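PDB 7B04: nitrite oxidoreductase subunit A from Kuenenia stuttgartiensis, which belongs to the molybdopterin oxidoreductase family and carries an iron/sulfur cluster, a molybdenum atom and two MD1 ligands. Local coordinates for residues B[483-488]-B[843-848]; B[489-494]-B[862-867]. All blocks are in the same frame, centred on the assembly; numbering follows the deposited sequence.

Contact 1: B[483-488]-B[843-848]; sequences EMYKIH and NFIVHR
With chi1 at -175°, the His488 side chain extends away from its own backbone N, and Phe844 turns CG anti to its carbonyl carbon (chi1 -76°); these settings bring the imidazole beside Phe844. The rings run near parallel but barely overlap, with centroids 5.0 Å apart, and it is Phe844 CB that lies over the imidazole face, 4.0 Å from the His488 ring centroid in a CH-pi contact. The hydrogen bond from His488 NE2 to Ile845 O, at 3.1 Å, favours this ring setting. The acceptor lies in the ring plane, yet the donor stands well above the carbonyl plane and the N-H...O angle is 139°, so the bond is bent. Val846 CG2 meets the same ring at its edge.

One turn earlier, the Phe844 ring presents its edge to a face of Tyr485 in a T-shaped pair, centroids 5.5 Å apart. The backbone N of Ile845 donates to Tyr485 OH, although the position of that hydroxyl is less certain. Met484 meets the neighbouring part of the Phe844 rim, at CE1 and CZ: CB is 3.8 Å from Phe844 CZ, and SD makes an edge-on Met-aromatic contact. Tyr831 adds another edge-to-face ring to Phe844. The arrangement is a buried aromatic cluster, Tyr485, His488 and Phe844, that packs helix 481-488 against the loop leading into strand 847-848.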
loop_
_atom_site.group_PDB
_atom_site.type_symbol
_atom_site.label_atom_id
_atom_site.label_comp_id
_atom_site.label_asym_id
_atom_site.label_seq_id
_atom_site.Cartn_x
_atom_site.Cartn_y
_atom_site.Cartn_z
ATOM N N GLU B 483 29.112 24.587 27.925
ATOM C CA GLU B 483 30.517 24.869 27.655
ATOM C C GLU B 483 31.206 23.658 27.039
ATOM O O GLU B 483 31.954 23.794 26.066
ATOM C CB GLU B 483 31.236 25.315 28.928
ATOM C CG GLU B 483 31.017 26.783 29.281
ATOM C CD GLU B 483 31.689 27.735 28.308
ATOM O OE1 GLU B 483 32.750 27.380 27.753
ATOM O OE2 GLU B 483 31.151 28.844 28.096
ATOM N N MET B 484 30.974 22.501 27.646
ATOM C CA MET B 484 31.556 21.252 27.119
ATOM C C MET B 484 30.971 21.053 25.722
ATOM O O MET B 484 31.713 20.681 24.821
ATOM C CB MET B 484 31.233 20.060 28.015
ATOM C CG MET B 484 31.915 20.112 29.361
ATOM S SD MET B 484 32.133 18.512 30.149
ATOM C CE MET B 484 33.892 18.275 29.983
ATOM N N TYR B 485 29.693 21.353 25.521
ATOM C CA TYR B 485 29.159 21.189 24.146
ATOM C C TYR B 485 29.843 22.169 23.186
ATOM O O TYR B 485 30.110 21.799 22.048
ATOM C CB TYR B 485 27.633 21.166 24.114
ATOM C CG TYR B 485 27.059 19.781 23.985
ATOM C CD1 TYR B 485 26.972 19.142 22.765
ATOM C CD2 TYR B 485 26.638 19.092 25.096
ATOM C CE1 TYR B 485 26.460 17.865 22.649
ATOM C CE2 TYR B 485 26.131 17.813 24.998
ATOM C CZ TYR B 485 26.042 17.194 23.774
ATOM O OH TYR B 485 25.539 15.934 23.720
ATOM N N LYS B 486 30.127 23.382 23.655
ATOM C CA LYS B 486 30.786 24.440 22.853
ATOM C C LYS B 486 32.140 23.920 22.377
ATOM O O LYS B 486 32.525 24.246 21.275
ATOM C CB LYS B 486 31.030 25.637 23.771
ATOM C CG LYS B 486 30.179 26.866 23.517
ATOM C CD LYS B 486 30.333 27.873 24.621
ATOM C CE LYS B 486 29.208 28.876 24.697
ATOM N NZ LYS B 486 28.725 29.027 26.084
ATOM N N ILE B 487 32.858 23.194 23.220
ATOM C CA ILE B 487 34.119 22.602 22.807
ATOM C C ILE B 487 33.880 21.329 22.013
ATOM O O ILE B 487 34.703 20.960 21.167
ATOM C CB ILE B 487 35.036 22.395 24.027
ATOM C CG1 ILE B 487 34.792 23.530 25.023
ATOM C CG2 ILE B 487 36.482 22.449 23.591
ATOM C CD1 ILE B 487 35.733 23.568 26.205
ATOM N N HIS B 488 32.783 20.618 22.274
ATOM C CA HIS B 488 32.507 19.418 21.484
ATOM C C HIS B 488 32.170 19.783 20.042
ATOM O O HIS B 488 32.559 19.076 19.108
ATOM C CB HIS B 488 31.355 18.608 22.085
ATOM C CG HIS B 488 31.098 17.310 21.377
ATOM N ND1 HIS B 488 32.111 16.450 21.006
ATOM C CD2 HIS B 488 29.946 16.744 20.945
ATOM C CE1 HIS B 488 31.589 15.401 20.398
ATOM N NE2 HIS B 488 30.279 15.556 20.345
ATOM N N ASN B 843 29.488 9.259 25.608
ATOM C CA ASN B 843 28.932 10.130 26.640
ATOM C C ASN B 843 28.372 11.410 26.033
ATOM O O ASN B 843 27.307 11.887 26.442
ATOM C CB ASN B 843 29.993 10.446 27.696
ATOM C CG ASN B 843 31.272 10.999 27.098
ATOM O OD1 ASN B 843 31.364 11.225 25.892
ATOM N ND2 ASN B 843 32.270 11.222 27.946
ATOM N N PHE B 844 29.074 11.976 25.059
ATOM C CA PHE B 844 28.570 13.096 24.281
ATOM C C PHE B 844 27.769 12.588 23.089
ATOM O O PHE B 844 27.943 11.458 22.628
ATOM C CB PHE B 844 29.718 13.974 23.782
ATOM C CG PHE B 844 30.323 14.849 24.838
ATOM C CD1 PHE B 844 29.734 16.055 25.174
ATOM C CD2 PHE B 844 31.486 14.471 25.485
ATOM C CE1 PHE B 844 30.290 16.867 26.141
ATOM C CE2 PHE B 844 32.048 15.278 26.454
ATOM C CZ PHE B 844 31.449 16.477 26.781
ATOM N N ILE B 845 26.882 13.446 22.587
ATOM C CA ILE B 845 26.176 13.160 21.342
ATOM C C ILE B 845 27.173 13.407 20.212
ATOM O O ILE B 845 27.416 14.547 19.814
ATOM C CB ILE B 845 24.911 14.006 21.188
ATOM C CG1 ILE B 845 23.912 13.660 22.295
ATOM C CG2 ILE B 845 24.281 13.780 19.823
ATOM C CD1 ILE B 845 22.743 14.612 22.388
ATOM N N VAL B 846 27.763 12.331 19.704
ATOM C CA VAL B 846 28.818 12.399 18.705
ATOM C C VAL B 846 28.362 11.646 17.464
ATOM O O VAL B 846 27.517 10.746 17.536
ATOM C CB VAL B 846 30.144 11.822 19.258
ATOM C CG1 VAL B 846 30.030 10.317 19.470
ATOM C CG2 VAL B 846 31.321 12.167 18.351
ATOM N N HIS B 847 28.918 12.022 16.316
ATOM C CA HIS B 847 28.682 11.291 15.080
ATOM C C HIS B 847 29.662 10.131 14.980
ATOM O O HIS B 847 30.862 10.298 15.219
ATOM C CB HIS B 847 28.825 12.199 13.859
ATOM C CG HIS B 847 28.716 11.467 12.558
ATOM N ND1 HIS B 847 29.803 10.894 11.934
ATOM C CD2 HIS B 847 27.646 11.197 11.776
ATOM C CE1 HIS B 847 29.408 10.312 10.816
ATOM N NE2 HIS B 847 28.104 10.481 10.696
ATOM N N ARG B 848 29.145 8.958 14.630
ATOM C CA ARG B 848 29.967 7.772 14.453
ATOM C C ARG B 848 29.564 7.071 13.166
ATOM O O ARG B 848 28.379 7.012 12.826
ATOM C CB ARG B 848 29.825 6.806 15.639
ATOM C CG ARG B 848 30.331 7.361 16.959
ATOM C CD ARG B 848 30.259 6.314 18.058
ATOM N NE ARG B 848 31.190 5.215 17.823
ATOM C CZ ARG B 848 31.309 4.154 18.614
ATOM N NH1 ARG B 848 32.186 3.203 18.322
ATOM N NH2 ARG B 848 30.551 4.040 19.695
#

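Contact 2: B[489-494]-B[862-867]; sequences LRDYDI and VSTNPY
Asp491 directs its carboxylate at Thr864, where the backbone N of Thr864 donates to Asp491 OD2. The modelled separation is very short, so at this resolution its length is doubtful. Thr864 OG1 lies 2.8 Å from both Asp491 OD1 and Asp491 OD2; this hydroxyl faces the pair of carboxylate oxygens, and which one it bonds is not settled. Its placement follows from chi1 of 61°, which sets OG1 between the backbone N and the carbonyl carbon of Thr864.

The second polar link is weak: Tyr492 OH to Val862 O, 2.7 Å. The stronger partner of that hydroxyl is the backbone N of His847, so the phenol end joins two neighbouring backbones. The Tyr492 ring packs on Ala357 and Leu360 of helix 355-368, while Val862 rests against Trp894 and Thr897 of helix 894-897.

The receiving chain is shaped by its own side chains. Ser863 OG accepts from Asn865 N at 3.0 Å with an N-H...O angle of 168°, and Asn865 OD1 accepts from Tyr867 N at 3.1 Å. These bonds define an ST turn followed by an Asx turn; Asp491, in the 3-10 segment beginning at Leu489, meets the former where the chain leaves strand 860-862.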
loop_
_atom_site.group_PDB
_atom_site.type_symbol
_atom_site.label_atom_id
_atom_site.label_comp_id
_atom_site.label_asym_id
_atom_site.label_seq_id
_atom_site.Cartn_x
_atom_site.Cartn_y
_atom_site.Cartn_z
ATOM N N LEU B 489 31.459 20.892 19.839
ATOM C CA LEU B 489 30.939 21.252 18.528
ATOM C C LEU B 489 31.973 21.902 17.613
ATOM O O LEU B 489 31.609 22.305 16.497
ATOM C CB LEU B 489 29.751 22.199 18.707
ATOM C CG LEU B 489 28.477 21.602 19.303
ATOM C CD1 LEU B 489 27.510 22.694 19.752
ATOM C CD2 LEU B 489 27.815 20.687 18.291
ATOM N N ARG B 490 33.237 21.992 18.032
ATOM C CA ARG B 490 34.271 22.554 17.164
ATOM C C ARG B 490 34.592 21.650 15.979
ATOM O O ARG B 490 35.145 22.123 14.979
ATOM C CB ARG B 490 35.544 22.825 17.968
ATOM N N ASP B 491 34.307 20.353 16.093
ATOM C CA ASP B 491 34.502 19.408 15.003
ATOM C C ASP B 491 33.331 19.370 14.039
ATOM O O ASP B 491 33.374 18.629 13.052
ATOM C CB ASP B 491 34.768 18.008 15.540
ATOM C CG ASP B 491 35.993 17.964 16.423
ATOM O OD1 ASP B 491 36.566 19.039 16.709
ATOM O OD2 ASP B 491 36.402 16.860 16.808
ATOM N N TYR B 492 32.278 20.116 14.323
ATOM C CA TYR B 492 31.073 20.118 13.516
ATOM C C TYR B 492 30.836 21.493 12.909
ATOM O O TYR B 492 29.705 22.001 12.858
ATOM C CB TYR B 492 29.904 19.623 14.351
ATOM C CG TYR B 492 30.150 18.172 14.685
ATOM C CD1 TYR B 492 29.759 17.174 13.808
ATOM C CD2 TYR B 492 30.874 17.806 15.812
ATOM C CE1 TYR B 492 30.018 15.853 14.078
ATOM C CE2 TYR B 492 31.143 16.484 16.087
ATOM C CZ TYR B 492 30.710 15.509 15.216
ATOM O OH TYR B 492 30.964 14.178 15.470
ATOM N N ASP B 493 31.928 22.101 12.439
ATOM C CA ASP B 493 31.835 23.338 11.680
ATOM C C ASP B 493 31.031 23.108 10.409
ATOM O O ASP B 493 30.967 21.994 9.876
ATOM C CB ASP B 493 33.241 23.866 11.338
ATOM C CG ASP B 493 34.020 22.936 10.426
ATOM O OD1 ASP B 493 34.185 21.760 10.804
ATOM O OD2 ASP B 493 34.494 23.380 9.357
ATOM N N ILE B 494 30.424 24.192 9.925
ATOM C CA ILE B 494 29.464 24.107 8.828
ATOM C C ILE B 494 30.092 23.453 7.608
ATOM O O ILE B 494 29.417 22.741 6.855
ATOM C CB ILE B 494 28.903 25.507 8.492
ATOM C CG1 ILE B 494 28.313 26.171 9.741
ATOM C CG2 ILE B 494 27.849 25.413 7.410
ATOM C CD1 ILE B 494 27.989 27.649 9.567
ATOM N N VAL B 862 34.103 10.193 15.160
ATOM C CA VAL B 862 34.593 11.397 14.500
ATOM C C VAL B 862 34.508 12.532 15.515
ATOM O O VAL B 862 33.457 13.153 15.687
ATOM C CB VAL B 862 33.807 11.703 13.223
ATOM C CG1 VAL B 862 34.196 13.063 12.670
ATOM C CG2 VAL B 862 34.051 10.619 12.184
ATOM N N SER B 863 35.624 12.801 16.189
ATOM C CA SER B 863 35.721 13.896 17.146
ATOM C C SER B 863 37.172 14.048 17.577
ATOM O O SER B 863 37.969 13.111 17.479
ATOM C CB SER B 863 34.828 13.665 18.372
ATOM O OG SER B 863 34.935 14.739 19.290
ATOM N N THR B 864 37.507 15.255 18.039
ATOM C CA THR B 864 38.786 15.529 18.684
ATOM C C THR B 864 38.603 15.965 20.130
ATOM O O THR B 864 39.574 16.397 20.765
ATOM C CB THR B 864 39.574 16.600 17.922
ATOM O OG1 THR B 864 38.833 17.826 17.907
ATOM C CG2 THR B 864 39.838 16.156 16.501
ATOM N N ASN B 865 37.387 15.882 20.652
ATOM C CA ASN B 865 37.091 16.297 22.014
ATOM C C ASN B 865 37.969 15.534 22.998
ATOM O O ASN B 865 37.911 14.295 23.035
ATOM C CB ASN B 865 35.614 16.052 22.317
ATOM C CG ASN B 865 35.160 16.706 23.609
ATOM O OD1 ASN B 865 35.942 17.354 24.303
ATOM N ND2 ASN B 865 33.883 16.538 23.937
ATOM N N PRO B 866 38.791 16.216 23.803
ATOM C CA PRO B 866 39.575 15.504 24.824
ATOM C C PRO B 866 38.721 14.945 25.946
ATOM O O PRO B 866 39.246 14.215 26.798
ATOM C CB PRO B 866 40.535 16.581 25.343
ATOM C CG PRO B 866 39.822 17.868 25.085
ATOM C CD PRO B 866 39.059 17.665 23.806
ATOM N N TYR B 867 37.431 15.263 25.969
ATOM C CA TYR B 867 36.508 14.772 26.980
ATOM C C TYR B 867 35.772 13.517 26.537
ATOM O O TYR B 867 34.946 12.997 27.293
ATOM C CB TYR B 867 35.527 15.887 27.342
ATOM C CG TYR B 867 36.263 17.153 27.711
ATOM C CD1 TYR B 867 37.391 17.102 28.520
ATOM C CD2 TYR B 867 35.868 18.386 27.213
ATOM C CE1 TYR B 867 38.087 18.245 28.850
ATOM C CE2 TYR B 867 36.564 19.537 27.532
ATOM C CZ TYR B 867 37.672 19.459 28.354
ATOM O OH TYR B 867 38.369 20.598 28.687
#

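In the fold
From the N terminus, helix 481-488 supplies the first side of contact 1, and the chain runs directly on into 489-494, the first side of contact 2. Some 350 residues later the partners arrive in the same order, 843-848 and then 862-867, so the two long loops they close cross rather than nest. Their centres lie 7 Å apart. Bridging is direct: His847 O is 3.2 Å from Val862 N, a probable hydrogen bond within the antiparallel pairing of strands 847-848 and 860-862, and Phe844 packs on Asn865. Together the contacts tie helix 481-488 and its following turn to one small mixed sheet and its flanking loops.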